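Local coordinates for Ceg4 (Legionella pneumophila subsp. pneumophila, PDB 6AOK), which removes phosphate from phosphotyrosine as a HAD-like, magnesium-binding effector phosphatase and attenuates activation of eukaryotic MAPK pathways, at residues L66-Y71 with F123-F128; V32-Y37 with V85-S90; E99-D104 with S134-L139. All coordinates share one frame; numbering follows the deposited sequence.

Interaction 1 of 3, residues L66-Y71 with F123-F128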
# COMPACT_ATOMS: atom_id res chain seq x y z
N LEU A 66 -13.35 14.00 8.16
CA LEU A 66 -13.65 12.93 9.11
C LEU A 66 -12.38 12.34 9.74
O LEU A 66 -12.36 12.03 10.95
CB LEU A 66 -14.45 11.84 8.38
CG LEU A 66 -15.88 12.31 8.04
CD1 LEU A 66 -16.56 11.38 7.00
CD2 LEU A 66 -16.75 12.34 9.29
N PHE A 67 -11.31 12.17 8.96
CA PHE A 67 -10.05 11.75 9.55
C PHE A 67 -9.56 12.78 10.55
O PHE A 67 -9.12 12.43 11.66
CB PHE A 67 -8.99 11.54 8.47
CG PHE A 67 -8.98 10.17 7.88
CD1 PHE A 67 -9.79 9.86 6.78
CD2 PHE A 67 -8.15 9.21 8.39
CE1 PHE A 67 -9.77 8.61 6.22
CE2 PHE A 67 -8.13 7.93 7.85
CZ PHE A 67 -8.95 7.63 6.77
N GLU A 68 -9.61 14.06 10.18
CA GLU A 68 -9.16 15.08 11.13
C GLU A 68 -10.07 15.15 12.36
O GLU A 68 -9.61 15.49 13.45
CB GLU A 68 -9.08 16.45 10.43
CG GLU A 68 -7.96 16.54 9.39
CD GLU A 68 -7.90 17.89 8.68
OE1 GLU A 68 -8.79 18.73 8.94
OE2 GLU A 68 -6.97 18.11 7.87
N ALA A 69 -11.36 14.92 12.20
CA ALA A 69 -12.25 14.92 13.37
C ALA A 69 -11.90 13.79 14.34
O ALA A 69 -11.95 13.95 15.57
CB ALA A 69 -13.71 14.77 12.95
N LYS A 70 -11.49 12.65 13.79
CA LYS A 70 -11.17 11.49 14.59
C LYS A 70 -9.79 11.61 15.23
O LYS A 70 -9.64 11.35 16.43
CB LYS A 70 -11.26 10.22 13.73
CG LYS A 70 -11.03 8.97 14.57
CD LYS A 70 -11.34 7.75 13.79
CE LYS A 70 -11.04 6.45 14.57
NZ LYS A 70 -11.76 6.32 15.87
N TYR A 71 -8.78 12.03 14.46
CA TYR A 71 -7.39 11.96 14.88
C TYR A 71 -6.74 13.31 15.10
O TYR A 71 -5.58 13.36 15.53
CB TYR A 71 -6.55 11.18 13.85
CG TYR A 71 -6.95 9.73 13.66
CD1 TYR A 71 -7.51 9.29 12.46
CD2 TYR A 71 -6.74 8.79 14.66
CE1 TYR A 71 -7.86 8.01 12.29
CE2 TYR A 71 -7.10 7.48 14.49
CZ TYR A 71 -7.65 7.09 13.30
OH TYR A 71 -8.02 5.78 13.10
N PHE A 123 -3.48 7.91 2.76
CA PHE A 123 -2.23 8.56 2.36
C PHE A 123 -2.36 10.07 2.40
O PHE A 123 -1.47 10.77 2.88
CB PHE A 123 -1.83 8.12 0.93
CG PHE A 123 -1.05 6.82 0.88
CD1 PHE A 123 -1.72 5.59 0.83
CD2 PHE A 123 0.33 6.85 0.86
CE1 PHE A 123 -1.03 4.41 0.78
CE2 PHE A 123 1.07 5.65 0.86
CZ PHE A 123 0.41 4.43 0.80
N LYS A 124 -3.47 10.59 1.90
CA LYS A 124 -3.68 12.05 1.90
C LYS A 124 -3.72 12.59 3.31
O LYS A 124 -3.12 13.64 3.60
CB LYS A 124 -5.00 12.38 1.19
CG LYS A 124 -5.44 13.87 1.10
CD LYS A 124 -4.39 14.70 0.41
CE LYS A 124 -3.95 14.12 -0.93
NZ LYS A 124 -2.73 14.85 -1.44
N TYR A 125 -4.45 11.92 4.20
CA TYR A 125 -4.51 12.40 5.57
C TYR A 125 -3.11 12.43 6.16
O TYR A 125 -2.77 13.33 6.98
CB TYR A 125 -5.41 11.48 6.40
CG TYR A 125 -5.30 11.81 7.87
CD1 TYR A 125 -5.74 13.06 8.35
CD2 TYR A 125 -4.75 10.92 8.76
CE1 TYR A 125 -5.60 13.40 9.69
CE2 TYR A 125 -4.62 11.24 10.09
CZ TYR A 125 -5.03 12.48 10.55
OH TYR A 125 -4.86 12.84 11.89
N GLN A 126 -2.27 11.45 5.78
CA GLN A 126 -0.96 11.33 6.41
C GLN A 126 0.13 12.08 5.66
O GLN A 126 1.32 11.85 5.90
CB GLN A 126 -0.61 9.85 6.64
CG GLN A 126 -1.60 9.21 7.70
CD GLN A 126 -1.11 7.88 8.19
OE1 GLN A 126 -1.60 6.82 7.77
NE2 GLN A 126 -0.14 7.91 9.09
N GLY A 127 -0.23 13.05 4.86
CA GLY A 127 0.72 14.05 4.43
C GLY A 127 1.27 13.81 3.06
O GLY A 127 2.24 14.46 2.68
N PHE A 128 0.71 12.86 2.32
CA PHE A 128 1.18 12.60 0.97
C PHE A 128 0.56 13.55 -0.05
O PHE A 128 -0.62 13.86 0.01
CB PHE A 128 0.89 11.14 0.63
CG PHE A 128 1.85 10.21 1.29
CD1 PHE A 128 1.64 9.82 2.60
CD2 PHE A 128 3.02 9.82 0.65
CE1 PHE A 128 2.53 8.94 3.23
CE2 PHE A 128 3.93 8.96 1.28
CZ PHE A 128 3.68 8.52 2.56
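Y125 reaches out from the last turn of helix 116-125 to three residues of helix 60-71: F67, E68 and Y71. Its CG stands anti to the backbone N (chi1 170°), which carries the ring across F67. F67 CB sits over one face of that ring, offset toward the rim, in a CH-pi contact 3.6 Å from Y125 CD1. The two ring planes lie 28° apart but are slid so that they barely overlap. E68 CG meets the edge of the ring at Y125 CE1 (3.9 Å). Y125 OH presses closely on Y71 CB, 3.1 Å away, and is hydrogen-bonded to G72 O. Next, Q126 leaves helical geometry, its OE1 hydrogen-bonded to M89 N. G127, with positive phi, is the C-prime residue of a Schellman motif: F128 N hydrogen-bonds to F123 O (3.1 Å) and G127 N to K124 O, while K124 NZ, also salt-bridged to D130, holds F128 O (2.7 Å). Y125, in the last turn before this Schellman end, packs core helix 116-125 against helix 60-71, which lies in the insertion between strands 13-17 and 106-111, consistent with a C1-type cap of the HAD-like fold.

Interaction 2 of 3, residues V32-Y37 with V85-S90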
# COMPACT_ATOMS: atom_id res chain seq x y z
N VAL A 32 -13.11 -2.48 7.95
CA VAL A 32 -14.11 -1.94 7.02
C VAL A 32 -15.51 -1.99 7.58
O VAL A 32 -16.40 -1.37 6.99
CB VAL A 32 -14.08 -2.64 5.65
CG1 VAL A 32 -12.67 -2.43 4.98
CG2 VAL A 32 -14.48 -4.13 5.76
N PHE A 33 -15.72 -2.68 8.69
CA PHE A 33 -17.04 -2.73 9.33
C PHE A 33 -17.15 -1.83 10.55
O PHE A 33 -18.18 -1.84 11.23
CB PHE A 33 -17.36 -4.19 9.70
CG PHE A 33 -17.18 -5.16 8.51
CD1 PHE A 33 -18.07 -5.10 7.42
CD2 PHE A 33 -16.15 -6.07 8.46
CE1 PHE A 33 -17.92 -5.97 6.29
CE2 PHE A 33 -16.00 -6.95 7.36
CZ PHE A 33 -16.86 -6.89 6.30
N THR A 34 -16.12 -1.04 10.84
CA THR A 34 -16.16 -0.14 11.98
C THR A 34 -17.05 1.06 11.67
O THR A 34 -17.26 1.43 10.51
CB THR A 34 -14.75 0.37 12.33
OG1 THR A 34 -14.22 1.11 11.20
CG2 THR A 34 -13.84 -0.77 12.66
N GLU A 35 -17.52 1.74 12.75
CA GLU A 35 -18.28 2.96 12.51
C GLU A 35 -17.44 3.95 11.72
O GLU A 35 -17.96 4.61 10.82
CB GLU A 35 -18.75 3.62 13.80
CG GLU A 35 -19.75 2.83 14.59
CD GLU A 35 -21.07 2.63 13.86
OE1 GLU A 35 -21.49 3.49 13.07
OE2 GLU A 35 -21.68 1.58 14.08
N PHE A 36 -16.14 4.05 12.02
CA PHE A 36 -15.32 5.06 11.35
C PHE A 36 -15.27 4.83 9.85
O PHE A 36 -15.56 5.74 9.08
CB PHE A 36 -13.91 5.12 11.92
CG PHE A 36 -13.04 6.08 11.15
CD1 PHE A 36 -13.37 7.44 11.10
CD2 PHE A 36 -11.97 5.62 10.41
CE1 PHE A 36 -12.58 8.33 10.36
CE2 PHE A 36 -11.16 6.51 9.66
CZ PHE A 36 -11.47 7.86 9.64
N TYR A 37 -14.93 3.63 9.41
CA TYR A 37 -14.91 3.37 7.98
C TYR A 37 -16.29 3.59 7.35
O TYR A 37 -16.42 4.18 6.26
CB TYR A 37 -14.45 1.95 7.74
CG TYR A 37 -14.19 1.61 6.29
CD1 TYR A 37 -15.23 1.24 5.43
CD2 TYR A 37 -12.89 1.65 5.79
CE1 TYR A 37 -14.96 0.94 4.09
CE2 TYR A 37 -12.61 1.33 4.48
CZ TYR A 37 -13.64 0.98 3.64
OH TYR A 37 -13.36 0.69 2.32
N VAL A 85 -5.17 4.53 16.50
CA VAL A 85 -4.14 4.97 15.57
C VAL A 85 -3.68 3.82 14.68
O VAL A 85 -3.05 4.04 13.64
CB VAL A 85 -2.99 5.62 16.39
CG1 VAL A 85 -2.28 4.57 17.24
CG2 VAL A 85 -1.98 6.31 15.48
N ASP A 86 -4.01 2.57 15.04
CA ASP A 86 -3.71 1.40 14.22
C ASP A 86 -4.45 1.38 12.88
O ASP A 86 -4.04 0.64 11.98
CB ASP A 86 -4.03 0.10 14.97
CG ASP A 86 -3.05 -0.18 16.10
OD1 ASP A 86 -3.27 -1.16 16.85
OD2 ASP A 86 -2.06 0.58 16.26
N PHE A 87 -5.52 2.18 12.72
CA PHE A 87 -6.08 2.39 11.38
C PHE A 87 -5.09 3.04 10.42
O PHE A 87 -5.26 2.93 9.20
CB PHE A 87 -7.26 3.33 11.42
CG PHE A 87 -8.55 2.69 11.82
CD1 PHE A 87 -8.78 2.35 13.15
CD2 PHE A 87 -9.56 2.50 10.87
CE1 PHE A 87 -9.99 1.80 13.53
CE2 PHE A 87 -10.79 1.94 11.27
CZ PHE A 87 -11.00 1.61 12.60
N LEU A 88 -4.11 3.76 10.95
CA LEU A 88 -3.21 4.55 10.13
C LEU A 88 -1.92 3.79 9.83
O LEU A 88 -1.63 2.73 10.41
CB LEU A 88 -2.90 5.88 10.84
CG LEU A 88 -4.08 6.74 11.25
CD1 LEU A 88 -3.54 7.93 12.00
CD2 LEU A 88 -4.76 7.19 9.98
N MSE A 89 -1.13 4.33 8.90
CA MSE A 89 0.23 3.83 8.63
C MSE A 89 1.13 4.17 9.78
O MSE A 89 1.02 5.26 10.31
CB MSE A 89 0.85 4.50 7.41
CG MSE A 89 0.32 4.14 6.13
SE MSE A 89 1.56 4.87 4.83
CE MSE A 89 0.50 6.47 4.42
N SER A 90 2.08 3.31 10.13
CA SER A 90 3.07 3.69 11.13
C SER A 90 4.00 4.77 10.56
O SER A 90 4.15 4.91 9.35
CB SER A 90 3.91 2.48 11.56
OG SER A 90 4.64 1.97 10.45
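F87 meets T34 with the rim of its ring and F36 on its face side, and supplies more than half of the surface buried here. It sits in the short 3-10 segment 85-87, and its side chain comes about 7 Å from that of the magnesium ligand D20. T34 approaches from the opposite direction and meets the far rim of the ring near its plane. T34 OG1 lies 3.5 Å from F87 CE2 and equally close to CZ, and the methyl T34 CG2 is 3.7 Å from F87 CZ. The hydroxyl is placed there by a chi1 of 62°, which sets OG1 between the backbone N and the carbonyl carbon. From this N-cap position it accepts from Y37 N (3.2 Å) along a nearly straight line, the N-H...O angle being 171°, and it donates to T31 O. F36, in the first turn of the helix that T34 caps, slides past F87 in the other sense. The two rings form an offset edge-to-face pair, planes 86° apart, with the edge of F36 turned toward the face of F87 and F36 CD2 4.0 Å from F87 CE2. F36 also makes an edge-to-face pair with F67 and packs on K70, while F87 touches Y71 and Y118; the contact thus belongs to an aromatic cluster where the probable cap meets core helix 116-125, the F87 side chain about 13 Å from the magnesium ion. Its chemistry is apolar and aromatic, and the one polar side-chain atom at the interface, T34 OG1, is engaged by Y37 N and T31 O, near it in the chain. The ring C-H edge facing that oxygen is probably mildly favourable, but shape and ring electrostatics, rather than directed bonds, join the capped helix to the 3-10 turn.

Interaction 3 of 3, residues E99-D104 with S134-L139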
# COMPACT_ATOMS: atom_id res chain seq x y z
N GLU A 99 9.84 7.63 0.53
CA GLU A 99 11.02 7.30 -0.26
C GLU A 99 10.63 6.63 -1.59
O GLU A 99 11.13 7.01 -2.66
CB GLU A 99 11.94 6.39 0.53
CG GLU A 99 13.10 5.95 -0.27
CD GLU A 99 14.13 7.05 -0.41
OE1 GLU A 99 14.25 7.91 0.49
OE2 GLU A 99 14.81 7.04 -1.45
N VAL A 100 9.75 5.64 -1.56
CA VAL A 100 9.58 4.89 -2.79
C VAL A 100 8.66 5.60 -3.78
O VAL A 100 8.76 5.36 -4.99
CB VAL A 100 9.09 3.46 -2.52
CG1 VAL A 100 10.18 2.65 -1.76
CG2 VAL A 100 7.74 3.45 -1.76
N LEU A 101 7.77 6.46 -3.30
CA LEU A 101 6.88 7.14 -4.24
C LEU A 101 7.55 8.33 -4.88
O LEU A 101 6.93 8.96 -5.73
CB LEU A 101 5.61 7.60 -3.55
CG LEU A 101 4.72 6.47 -3.07
CD1 LEU A 101 3.50 6.97 -2.21
CD2 LEU A 101 4.25 5.62 -4.30
N LYS A 102 8.78 8.69 -4.48
CA LYS A 102 9.54 9.69 -5.19
C LYS A 102 10.61 9.09 -6.08
O LYS A 102 11.35 9.82 -6.74
CB LYS A 102 10.18 10.66 -4.20
CG LYS A 102 9.15 11.35 -3.27
CD LYS A 102 9.76 11.83 -1.92
CE LYS A 102 8.91 12.87 -1.21
NZ LYS A 102 9.44 14.25 -1.47
N ASN A 103 10.75 7.78 -6.07
CA ASN A 103 11.79 7.08 -6.82
C ASN A 103 11.15 6.40 -8.02
O ASN A 103 10.44 5.40 -7.88
CB ASN A 103 12.51 6.07 -5.94
CG ASN A 103 13.66 5.40 -6.66
OD1 ASN A 103 13.69 5.33 -7.89
ND2 ASN A 103 14.59 4.85 -5.88
N ASP A 104 11.42 6.94 -9.20
CA ASP A 104 10.84 6.51 -10.43
C ASP A 104 11.21 5.09 -10.77
O ASP A 104 10.53 4.48 -11.52
CB ASP A 104 11.27 7.44 -11.56
CG ASP A 104 10.37 8.67 -11.65
OD1 ASP A 104 9.23 8.57 -12.13
OD2 ASP A 104 10.81 9.72 -11.15
N SER A 134 -0.38 9.67 -6.89
CA SER A 134 -0.52 9.26 -8.29
C SER A 134 0.53 8.23 -8.70
O SER A 134 0.41 7.65 -9.78
CB SER A 134 -0.42 10.46 -9.19
OG SER A 134 0.92 10.90 -9.38
N LYS A 135 1.53 7.96 -7.88
CA LYS A 135 2.47 6.93 -8.29
C LYS A 135 2.11 5.57 -7.73
O LYS A 135 2.81 4.60 -8.02
CB LYS A 135 3.90 7.29 -7.88
CG LYS A 135 4.29 8.70 -8.26
CD LYS A 135 4.77 8.80 -9.67
CE LYS A 135 4.98 10.30 -10.10
NZ LYS A 135 6.01 11.05 -9.25
N LEU A 136 1.05 5.49 -6.94
CA LEU A 136 0.54 4.22 -6.49
C LEU A 136 -0.26 3.56 -7.61
O LEU A 136 -1.03 4.24 -8.30
CB LEU A 136 -0.40 4.43 -5.31
CG LEU A 136 0.24 4.91 -4.04
CD1 LEU A 136 -0.92 5.20 -3.11
CD2 LEU A 136 1.07 3.78 -3.45
N THR A 137 -0.11 2.24 -7.76
CA THR A 137 -1.00 1.42 -8.58
C THR A 137 -1.80 0.60 -7.58
O THR A 137 -1.22 -0.15 -6.80
CB THR A 137 -0.21 0.52 -9.54
OG1 THR A 137 0.47 1.32 -10.50
CG2 THR A 137 -1.12 -0.51 -10.31
N ILE A 138 -3.10 0.76 -7.57
CA ILE A 138 -3.93 0.09 -6.58
C ILE A 138 -4.73 -0.94 -7.34
O ILE A 138 -5.50 -0.59 -8.25
CB ILE A 138 -4.84 1.09 -5.84
CG1 ILE A 138 -3.97 2.14 -5.16
CG2 ILE A 138 -5.74 0.34 -4.76
CD1 ILE A 138 -4.76 3.22 -4.45
N LEU A 139 -4.52 -2.22 -6.98
CA LEU A 139 -5.15 -3.37 -7.64
C LEU A 139 -6.16 -3.94 -6.67
O LEU A 139 -5.77 -4.44 -5.62
CB LEU A 139 -4.08 -4.39 -8.01
CG LEU A 139 -3.00 -3.76 -8.92
CD1 LEU A 139 -1.82 -4.66 -9.03
CD2 LEU A 139 -3.55 -3.36 -10.35
O HOH W 1 6.57 11.80 -6.25
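L101 and L136 meet at the foot of a beta-alpha-beta crossover of the HAD-like core, by the entry ends of neighbouring parallel strands: 99-104 leads from helix 91-100 into strand 106-111, and L136 lies near the start of edge strand 136-139. Their side chains cross at a slant, with L101 CD2 3.8 Å from L136 CD2. L101 has CG anti to its carbonyl carbon (chi1 -66°), which brings its methyl end to L136, although its first bond does not point there. F123 of helix 116-125, in the crossover between these two strands, touches both leucines, and F128 adds to the cover over L101. K135 runs alongside L101 in the reverse sense. Its CB packs on L101 CD2 (4.0 Å) and its CG lies 3.7 Å from L101 O. Bends at chi2 (-84°) and chi4 (61°) fold the lysine back past that carbonyl. A water then joins the two: it donates to L101 O at 2.9 Å and accepts a weak bond from K135 NZ at 3.1 Å. The ammonium group has D104 OD1 at 5.0 Å, too far for a salt bridge, and a weak, long ion pair with E131. The join is therefore mainly apolar: leucine branches and the lysine's methylenes do the packing, while the charged end contributes a water bridge and probably some diffuse attraction to the nearby acids.

In the fold
After strand 13-17 the chain enters 32-37, and interaction 2 closes a loop there with 85-90, within the inserted, cap-like part. Interaction 1 opens inside that loop at 66-71 and closes only at 123-128, so the two cross, and interaction 1 ties the insert to core helix 116-125. Interaction 3 opens at 99-104, inside the loop of interaction 1, and closes beyond it at 134-139; it crosses interaction 1 in turn and ties the end of helix 91-100 to edge strand 136-139. Interactions 2 and 3 follow in series on opposite sides of the chain's centre and do not touch, but segment 123-128 lies against both.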